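Local coordinates for protein DNA ligase (Archaeoglobus fulgidus, PDB 3GDE) that probably seals nicks in double-stranded DNA during replication, recombination and repair, using ATP and forming an adenylated enzyme intermediate, at residues R355-L360 with S407-G412; P187-R192 with E210-L215; L360-V365 with I371-Q376. All coordinates share one frame; numbering follows the deposited sequence.

Interaction 1 of 3, residues R355-L360 with S407-G412; sequences RERRKL and SPYIPG
Arg357 and Ser407 share one water, and three groups grip it. Arg357 NH2 donates to this water at 2.8 Å. The water in turn donates to Ser407 OG at 2.7 Å and to Pro408 O at 2.9 Å. The second arm of the guanidinium reaches the backbone directly. Arg357 NH1 bonds to Ser407 O at 3.1 Å, with a fairly straight N-H...O angle of 154°. That oxygen lies near the guanidinium plane, at its edge. Tyr409 comes over one face of the same group. Its CB sits 3.8 Å from Arg357 CZ, above the centre of the plane. The ring plane is turned 76° from the guanidinium, so the two groups do not stack. A bend in the Arg357 chain at CG-CD (chi3 -55°) helps set the guanidinium in this position. Further polar partners come from outside the two segments: Asp341 forms a salt bridge with NE, and Leu352 O takes a bond from NH1. The buried guanidinium is thus held at all three nitrogens. Tyr409 OH bonds to Met229 N and Asp299, and the Tyr409 side chain lies close to Arg257, a predicted ATP-binding residue. The contact ties helix 354-364 of the adenylation domain to the loop between strands 399-403 and 414-415, with strand 335-342 supplying Asp341 beside it.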
loop_
_atom_site.group_PDB
_atom_site.type_symbol
_atom_site.label_atom_id
_atom_site.label_comp_id
_atom_site.label_asym_id
_atom_site.label_seq_id
_atom_site.Cartn_x
_atom_site.Cartn_y
_atom_site.Cartn_z
ATOM N N ARG A 355 26.516 10.146 -7.253
ATOM C CA ARG A 355 27.408 10.282 -8.413
ATOM C C ARG A 355 28.093 8.963 -8.793
ATOM O O ARG A 355 28.305 8.694 -9.985
ATOM C CB ARG A 355 28.434 11.412 -8.205
ATOM C CG ARG A 355 29.346 11.238 -7.000
ATOM C CD ARG A 355 30.087 12.533 -6.612
ATOM N NE ARG A 355 29.982 12.780 -5.169
ATOM C CZ ARG A 355 30.610 12.074 -4.224
ATOM N NH1 ARG A 355 31.411 11.057 -4.547
ATOM N NH2 ARG A 355 30.431 12.381 -2.945
ATOM N N GLU A 356 28.414 8.147 -7.784
ATOM C CA GLU A 356 28.977 6.806 -7.986
ATOM C C GLU A 356 27.931 5.787 -8.465
ATOM O O GLU A 356 28.221 4.945 -9.327
ATOM C CB GLU A 356 29.650 6.305 -6.705
ATOM C CG GLU A 356 30.839 7.145 -6.256
ATOM C CD GLU A 356 31.686 6.469 -5.184
ATOM O OE1 GLU A 356 32.155 7.190 -4.268
ATOM O OE2 GLU A 356 31.892 5.227 -5.263
ATOM N N ARG A 357 26.719 5.859 -7.909
ATOM C CA ARG A 357 25.617 5.026 -8.391
ATOM C C ARG A 357 25.306 5.354 -9.844
ATOM O O ARG A 357 25.081 4.460 -10.644
ATOM C CB ARG A 357 24.358 5.186 -7.533
ATOM C CG ARG A 357 24.547 4.895 -6.053
ATOM C CD ARG A 357 23.214 4.623 -5.379
ATOM N NE ARG A 357 22.241 5.697 -5.585
ATOM C CZ ARG A 357 22.189 6.825 -4.880
ATOM N NH1 ARG A 357 23.060 7.056 -3.908
ATOM N NH2 ARG A 357 21.246 7.722 -5.143
ATOM N N ARG A 358 25.316 6.643 -10.173
ATOM C CA ARG A 358 25.079 7.106 -11.543
ATOM C C ARG A 358 26.031 6.429 -12.553
ATOM O O ARG A 358 25.593 5.921 -13.588
ATOM C CB ARG A 358 25.169 8.641 -11.606
ATOM C CG ARG A 358 25.012 9.245 -12.999
ATOM C CD ARG A 358 23.569 9.230 -13.474
ATOM N NE ARG A 358 23.488 9.282 -14.933
ATOM C CZ ARG A 358 22.363 9.439 -15.632
ATOM N NH1 ARG A 358 21.193 9.569 -15.019
ATOM N NH2 ARG A 358 22.413 9.469 -16.960
ATOM N N LYS A 359 27.322 6.402 -12.232
ATOM C CA LYS A 359 28.306 5.701 -13.053
ATOM C C LYS A 359 27.936 4.230 -13.250
ATOM O O LYS A 359 27.946 3.727 -14.381
ATOM C CB LYS A 359 29.698 5.837 -12.444
ATOM C CG LYS A 359 30.332 7.191 -12.695
ATOM C CD LYS A 359 31.502 7.436 -11.752
ATOM C CE LYS A 359 31.954 8.900 -11.804
ATOM N NZ LYS A 359 32.665 9.293 -10.540
ATOM N N LEU A 360 27.600 3.557 -12.148
ATOM C CA LEU A 360 27.104 2.183 -12.184
ATOM C C LEU A 360 25.884 2.029 -13.070
ATOM O O LEU A 360 25.783 1.065 -13.820
ATOM C CB LEU A 360 26.766 1.678 -10.772
ATOM C CG LEU A 360 27.910 1.319 -9.824
ATOM C CD1 LEU A 360 27.355 0.690 -8.557
ATOM C CD2 LEU A 360 28.944 0.395 -10.507
ATOM N N SER A 407 24.586 12.218 -1.685
ATOM C CA SER A 407 23.626 11.473 -0.877
ATOM C C SER A 407 23.656 9.987 -1.235
ATOM O O SER A 407 23.843 9.645 -2.406
ATOM C CB SER A 407 22.206 12.067 -0.996
ATOM O OG SER A 407 21.657 11.935 -2.303
ATOM N N PRO A 408 23.530 9.103 -0.213
ATOM C CA PRO A 408 23.290 7.670 -0.434
ATOM C C PRO A 408 21.811 7.416 -0.704
ATOM O O PRO A 408 20.993 8.316 -0.550
ATOM C CB PRO A 408 23.678 7.044 0.902
ATOM C CG PRO A 408 23.324 8.092 1.901
ATOM C CD PRO A 408 23.614 9.419 1.228
ATOM N N TYR A 409 21.472 6.203 -1.102
ATOM C CA TYR A 409 20.087 5.846 -1.338
ATOM C C TYR A 409 19.500 5.271 -0.053
ATOM O O TYR A 409 20.022 4.277 0.485
ATOM C CB TYR A 409 19.992 4.841 -2.499
ATOM C CG TYR A 409 18.576 4.545 -2.961
ATOM C CD1 TYR A 409 18.056 5.152 -4.102
ATOM C CD2 TYR A 409 17.763 3.658 -2.256
ATOM C CE1 TYR A 409 16.756 4.869 -4.538
ATOM C CE2 TYR A 409 16.476 3.377 -2.674
ATOM C CZ TYR A 409 15.975 3.982 -3.818
ATOM O OH TYR A 409 14.690 3.707 -4.221
ATOM N N ILE A 410 18.428 5.905 0.438
ATOM C CA ILE A 410 17.810 5.519 1.710
ATOM C C ILE A 410 16.381 4.982 1.527
ATOM O O ILE A 410 15.417 5.761 1.468
ATOM C CB ILE A 410 17.812 6.687 2.742
ATOM C CG1 ILE A 410 19.198 7.349 2.858
ATOM C CG2 ILE A 410 17.311 6.199 4.109
ATOM C CD1 ILE A 410 20.238 6.564 3.655
ATOM N N PRO A 411 16.240 3.646 1.447
ATOM C CA PRO A 411 14.942 3.012 1.225
ATOM C C PRO A 411 13.833 3.516 2.154
ATOM O O PRO A 411 14.017 3.605 3.380
ATOM C CB PRO A 411 15.234 1.528 1.478
ATOM C CG PRO A 411 16.651 1.370 1.065
ATOM C CD PRO A 411 17.315 2.639 1.561
ATOM N N GLY A 412 12.709 3.877 1.549
ATOM C CA GLY A 412 11.490 4.213 2.273
ATOM C C GLY A 412 11.448 5.579 2.921
ATOM O O GLY A 412 10.460 5.923 3.551
HETATM O O HOH W 1 20.564 9.573 -3.126
#

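Interaction 2 of 3, residues P187-R192 with E210-L215; sequences PETVER and EGEEGL
Val190 and Leu215 form the apolar part of this contact. Val190 CG2 meets Leu215 CD1 at 3.8 Å, methyl against methyl. The CB of Leu215 also lies 3.7 Å from Thr189 OG1. Thr189 points toward helix 200-216 and faces the carboxylate of Glu212. A weak hydrogen bond runs from Thr189 OG1 to Glu212 OE1 at 3.3 Å. The placement of that carboxylate oxygen is doubtful, because it crowds the threonine methyl in the model. Glu212 gets there by leaving its backbone with CG opposite the N (chi1 174°) and then bending at chi2 (76°).

A second shell also holds the acid. OE2 accepts from the backbone N of Asp186, just ahead of helix 187-197. OE1 pairs with Arg216 in a salt bridge, with the same reservation about its place. Asp186 also binds Glu188 N through OD1, so it serves both sides of the contact. Around the apolar pair, Val203 touches both Val190 and Leu215, and Ala185 does the same. Ala180 of helix 172-182 packs on Val190, while Val206 and Ala207 pack on Leu215. The local helix axes pass 9.8 Å apart at an angle of 51°. The helix of 210-215 is kinked near Glu212, just after Gly211 with its positive phi.

The site is plain packing between helices of the all-helical N-terminal part, away from the annotated sites. Its chemistry is mixed. Val190 and Leu215 give the apolar part, and Thr189 with Glu212 the polar part. The negative charge of Glu212 is probably balanced by Arg216, which together with the bond from Asp186 N would favour the ionised form.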
loop_
_atom_site.group_PDB
_atom_site.type_symbol
_atom_site.label_atom_id
_atom_site.label_comp_id
_atom_site.label_asym_id
_atom_site.label_seq_id
_atom_site.Cartn_x
_atom_site.Cartn_y
_atom_site.Cartn_z
ATOM N N PRO A 187 14.836 0.324 17.132
ATOM C CA PRO A 187 13.689 0.471 16.232
ATOM C C PRO A 187 14.080 0.922 14.820
ATOM O O PRO A 187 13.380 0.600 13.867
ATOM C CB PRO A 187 12.840 1.554 16.910
ATOM C CG PRO A 187 13.240 1.526 18.346
ATOM C CD PRO A 187 14.682 1.125 18.364
ATOM N N GLU A 188 15.182 1.662 14.707
ATOM C CA GLU A 188 15.690 2.137 13.419
ATOM C C GLU A 188 16.276 1.043 12.556
ATOM O O GLU A 188 16.170 1.098 11.338
ATOM C CB GLU A 188 16.741 3.231 13.600
ATOM C CG GLU A 188 16.193 4.616 13.404
ATOM C CD GLU A 188 16.063 5.384 14.702
ATOM O OE1 GLU A 188 15.253 4.967 15.571
ATOM O OE2 GLU A 188 16.774 6.415 14.838
ATOM N N THR A 189 16.906 0.058 13.181
ATOM C CA THR A 189 17.412 -1.073 12.422
ATOM C C THR A 189 16.335 -2.116 12.104
ATOM O O THR A 189 16.487 -2.850 11.144
ATOM C CB THR A 189 18.762 -1.634 12.981
ATOM O OG1 THR A 189 18.748 -3.068 13.073
ATOM C CG2 THR A 189 19.067 -1.037 14.306
ATOM N N VAL A 190 15.244 -2.149 12.874
ATOM C CA VAL A 190 14.065 -2.967 12.511
ATOM C C VAL A 190 13.415 -2.336 11.277
ATOM O O VAL A 190 13.135 -3.013 10.280
ATOM C CB VAL A 190 13.020 -3.078 13.678
ATOM C CG1 VAL A 190 11.683 -3.652 13.175
ATOM C CG2 VAL A 190 13.571 -3.932 14.824
ATOM N N GLU A 191 13.190 -1.027 11.377
ATOM C CA GLU A 191 12.747 -0.193 10.278
ATOM C C GLU A 191 13.576 -0.409 9.016
ATOM O O GLU A 191 13.020 -0.710 7.965
ATOM C CB GLU A 191 12.840 1.272 10.686
ATOM C CG GLU A 191 12.580 2.234 9.556
ATOM C CD GLU A 191 11.214 2.813 9.631
ATOM O OE1 GLU A 191 11.099 3.973 10.092
ATOM O OE2 GLU A 191 10.252 2.102 9.251
ATOM N N ARG A 192 14.894 -0.242 9.127
ATOM C CA ARG A 192 15.808 -0.402 7.983
ATOM C C ARG A 192 15.701 -1.758 7.306
ATOM O O ARG A 192 15.701 -1.836 6.086
ATOM C CB ARG A 192 17.259 -0.134 8.392
ATOM C CG ARG A 192 17.722 1.274 8.121
ATOM C CD ARG A 192 19.201 1.447 8.455
ATOM N NE ARG A 192 19.386 1.930 9.826
ATOM C CZ ARG A 192 19.997 1.252 10.794
ATOM N NH1 ARG A 192 20.512 0.049 10.555
ATOM N NH2 ARG A 192 20.103 1.788 12.010
ATOM N N GLU A 210 18.381 -13.898 15.781
ATOM C CA GLU A 210 19.723 -13.313 15.658
ATOM C C GLU A 210 19.853 -11.900 16.226
ATOM O O GLU A 210 20.924 -11.302 16.152
ATOM C CB GLU A 210 20.186 -13.320 14.187
ATOM C CG GLU A 210 20.240 -14.685 13.497
ATOM C CD GLU A 210 21.343 -15.590 14.028
ATOM O OE1 GLU A 210 21.067 -16.793 14.257
ATOM O OE2 GLU A 210 22.488 -15.108 14.215
ATOM N N GLY A 211 18.768 -11.367 16.777
ATOM C CA GLY A 211 18.771 -10.025 17.360
ATOM C C GLY A 211 19.205 -8.895 16.430
ATOM O O GLY A 211 19.092 -8.992 15.205
ATOM N N GLU A 212 19.705 -7.826 17.040
ATOM C CA GLU A 212 20.204 -6.639 16.341
ATOM C C GLU A 212 21.252 -6.939 15.251
ATOM O O GLU A 212 21.149 -6.450 14.123
ATOM C CB GLU A 212 20.772 -5.647 17.367
ATOM C CG GLU A 212 21.455 -4.427 16.770
ATOM C CD GLU A 212 20.487 -3.394 16.233
ATOM O OE1 GLU A 212 20.948 -2.479 15.517
ATOM O OE2 GLU A 212 19.276 -3.468 16.529
ATOM N N GLU A 213 22.245 -7.750 15.596
ATOM C CA GLU A 213 23.322 -8.101 14.665
ATOM C C GLU A 213 22.819 -8.804 13.404
ATOM O O GLU A 213 23.319 -8.544 12.315
ATOM C CB GLU A 213 24.417 -8.927 15.362
ATOM C CG GLU A 213 23.902 -10.042 16.292
ATOM C CD GLU A 213 23.811 -9.642 17.776
ATOM O OE1 GLU A 213 24.640 -10.153 18.573
ATOM O OE2 GLU A 213 22.913 -8.836 18.141
ATOM N N GLY A 214 21.830 -9.684 13.557
ATOM C CA GLY A 214 21.229 -10.394 12.428
ATOM C C GLY A 214 20.419 -9.481 11.517
ATOM O O GLY A 214 20.344 -9.705 10.309
ATOM N N LEU A 215 19.819 -8.446 12.100
ATOM C CA LEU A 215 19.048 -7.469 11.336
ATOM C C LEU A 215 19.934 -6.521 10.518
ATOM O O LEU A 215 19.581 -6.161 9.398
ATOM C CB LEU A 215 18.121 -6.671 12.251
ATOM C CG LEU A 215 16.913 -7.374 12.870
ATOM C CD1 LEU A 215 16.287 -6.449 13.899
ATOM C CD2 LEU A 215 15.894 -7.791 11.809
#

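Interaction 3 of 3, residues L360-V365 with I371-Q376; sequences LLESAV and IKLAKQ
Leu373 is the bump here, and Leu361, Glu362 and Val365 form the hollow that takes it. Its two methyls part company inside. CD1 enters between Leu361 and Val365: it lies 3.8 Å from Leu361 CG and 3.7 Å from Val365 CG2. Its approach to Val365 CG1, at 3.3 Å, is tighter than normal van der Waals contact. Val365 chi1 (7°) is nearly eclipsed and Leu373 chi2 (23°) is also far from staggered, so the close fit may be strained or imperfectly modelled. CD2 rests on the helix backbone instead, 3.7 Å from Glu362 CA, with Glu362 CG beside it. Leu361 and Val365 run alongside Leu373, pointing the opposite way to it. A smaller contact extends the fit along the strand, where Val365 CG2 meets Ile371 CG2 at 3.9 Å. Leu361 O accepts from both Ala364 N and Val365 N, and both Leu361 and Val365 face the strand.

Strand 371-379 thus packs against the last turns of helix 354-364 in the adenylation domain. No hydrogen bond crosses between the segments. The Glu362 carboxylate pairs with Arg358. The contact itself is apolar, so it probably rests on close fit and burial of the methyl groups.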
loop_
_atom_site.group_PDB
_atom_site.type_symbol
_atom_site.label_atom_id
_atom_site.label_comp_id
_atom_site.label_asym_id
_atom_site.label_seq_id
_atom_site.Cartn_x
_atom_site.Cartn_y
_atom_site.Cartn_z
ATOM N N LEU A 360 27.600 3.557 -12.148
ATOM C CA LEU A 360 27.104 2.183 -12.184
ATOM C C LEU A 360 25.884 2.029 -13.070
ATOM O O LEU A 360 25.783 1.065 -13.820
ATOM C CB LEU A 360 26.766 1.678 -10.772
ATOM C CG LEU A 360 27.910 1.319 -9.824
ATOM C CD1 LEU A 360 27.355 0.690 -8.557
ATOM C CD2 LEU A 360 28.944 0.395 -10.507
ATOM N N LEU A 361 24.949 2.965 -12.959
ATOM C CA LEU A 361 23.748 2.948 -13.792
ATOM C C LEU A 361 24.084 3.093 -15.281
ATOM O O LEU A 361 23.541 2.372 -16.118
ATOM C CB LEU A 361 22.776 4.050 -13.355
ATOM C CG LEU A 361 21.499 4.211 -14.187
ATOM C CD1 LEU A 361 20.540 3.043 -13.978
ATOM C CD2 LEU A 361 20.822 5.540 -13.890
ATOM N N GLU A 362 24.977 4.029 -15.599
ATOM C CA GLU A 362 25.336 4.308 -16.994
ATOM C C GLU A 362 25.921 3.088 -17.701
ATOM O O GLU A 362 25.520 2.765 -18.823
ATOM C CB GLU A 362 26.279 5.510 -17.085
ATOM C CG GLU A 362 25.599 6.845 -16.795
ATOM C CD GLU A 362 26.582 7.998 -16.643
ATOM O OE1 GLU A 362 26.154 9.086 -16.193
ATOM O OE2 GLU A 362 27.781 7.822 -16.968
ATOM N N SER A 363 26.833 2.384 -17.033
ATOM C CA SER A 363 27.443 1.200 -17.637
ATOM C C SER A 363 26.539 -0.046 -17.611
ATOM O O SER A 363 26.866 -1.054 -18.240
ATOM C CB SER A 363 28.818 0.915 -17.026
ATOM O OG SER A 363 28.708 0.212 -15.809
ATOM N N ALA A 364 25.399 0.040 -16.915
ATOM C CA ALA A 364 24.491 -1.100 -16.757
ATOM C C ALA A 364 23.390 -1.127 -17.805
ATOM O O ALA A 364 22.880 -2.195 -18.167
ATOM C CB ALA A 364 23.891 -1.112 -15.369
ATOM N N VAL A 365 23.006 0.048 -18.285
ATOM C CA VAL A 365 22.015 0.109 -19.350
ATOM C C VAL A 365 22.620 0.570 -20.675
ATOM O O VAL A 365 23.434 1.497 -20.731
ATOM C CB VAL A 365 20.692 0.858 -18.943
ATOM C CG1 VAL A 365 20.818 1.505 -17.579
ATOM C CG2 VAL A 365 20.229 1.848 -20.017
ATOM N N ILE A 371 14.261 1.834 -23.845
ATOM C CA ILE A 371 14.965 1.909 -22.551
ATOM C C ILE A 371 15.958 3.071 -22.555
ATOM O O ILE A 371 16.919 3.075 -23.327
ATOM C CB ILE A 371 15.726 0.575 -22.190
ATOM C CG1 ILE A 371 14.780 -0.638 -22.098
ATOM C CG2 ILE A 371 16.585 0.736 -20.917
ATOM C CD1 ILE A 371 13.656 -0.545 -21.051
ATOM N N LYS A 372 15.727 4.052 -21.687
ATOM C CA LYS A 372 16.577 5.235 -21.630
ATOM C C LYS A 372 17.142 5.469 -20.241
ATOM O O LYS A 372 16.609 4.968 -19.254
ATOM C CB LYS A 372 15.789 6.477 -22.066
ATOM C CG LYS A 372 14.809 6.255 -23.213
ATOM C CD LYS A 372 15.515 6.235 -24.553
ATOM C CE LYS A 372 15.616 7.622 -25.160
ATOM N NZ LYS A 372 15.749 7.528 -26.647
ATOM N N LEU A 373 18.232 6.226 -20.186
ATOM C CA LEU A 373 18.698 6.849 -18.959
ATOM C C LEU A 373 18.090 8.233 -18.807
ATOM O O LEU A 373 17.952 8.970 -19.788
ATOM C CB LEU A 373 20.219 6.987 -18.965
ATOM C CG LEU A 373 21.082 6.055 -18.105
ATOM C CD1 LEU A 373 20.364 4.763 -17.775
ATOM C CD2 LEU A 373 22.418 5.781 -18.796
ATOM N N ALA A 374 17.728 8.583 -17.577
ATOM C CA ALA A 374 17.371 9.954 -17.260
ATOM C C ALA A 374 18.570 10.845 -17.573
ATOM O O ALA A 374 19.701 10.551 -17.174
ATOM C CB ALA A 374 16.970 10.091 -15.794
ATOM N N LYS A 375 18.321 11.911 -18.318
ATOM C CA LYS A 375 19.330 12.917 -18.530
ATOM C C LYS A 375 19.603 13.571 -17.178
ATOM O O LYS A 375 18.684 13.946 -16.446
ATOM C CB LYS A 375 18.862 13.932 -19.586
ATOM C CG LYS A 375 19.816 15.094 -19.854
ATOM C CD LYS A 375 19.288 15.998 -20.983
ATOM C CE LYS A 375 20.183 17.213 -21.205
ATOM N NZ LYS A 375 21.576 16.829 -21.588
ATOM N N GLN A 376 20.874 13.667 -16.832
ATOM C CA GLN A 376 21.250 14.313 -15.601
ATOM C C GLN A 376 22.271 15.402 -15.875
ATOM O O GLN A 376 23.175 15.227 -16.683
ATOM C CB GLN A 376 21.807 13.288 -14.624
ATOM C CG GLN A 376 21.984 13.805 -13.218
ATOM C CD GLN A 376 22.692 12.806 -12.343
ATOM O OE1 GLN A 376 22.061 12.117 -11.544
ATOM N NE2 GLN A 376 24.004 12.697 -12.503
#

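Overall arrangement
Interactions 1 and 3 hold the same element, helix 354-364, and share Leu360. Interaction 1 ties its first part to a loop by polar bonds; interaction 3 packs its end on a strand by apolar contact. Arg358 joins the two, since its NH1 probably bonds to Ala374 O. Interaction 2 lies in the helical N-terminal part, with its centre about 22 Å from that of interaction 1, and mixes apolar packing with a charged border. All three are largely buried, but Glu362 in interaction 3 is exposed. Pro411 of 407-412 touches Met195 and Ile196 of helix 187-197, so the helical part meets the adenylation domain there, consistent with the closed conformation.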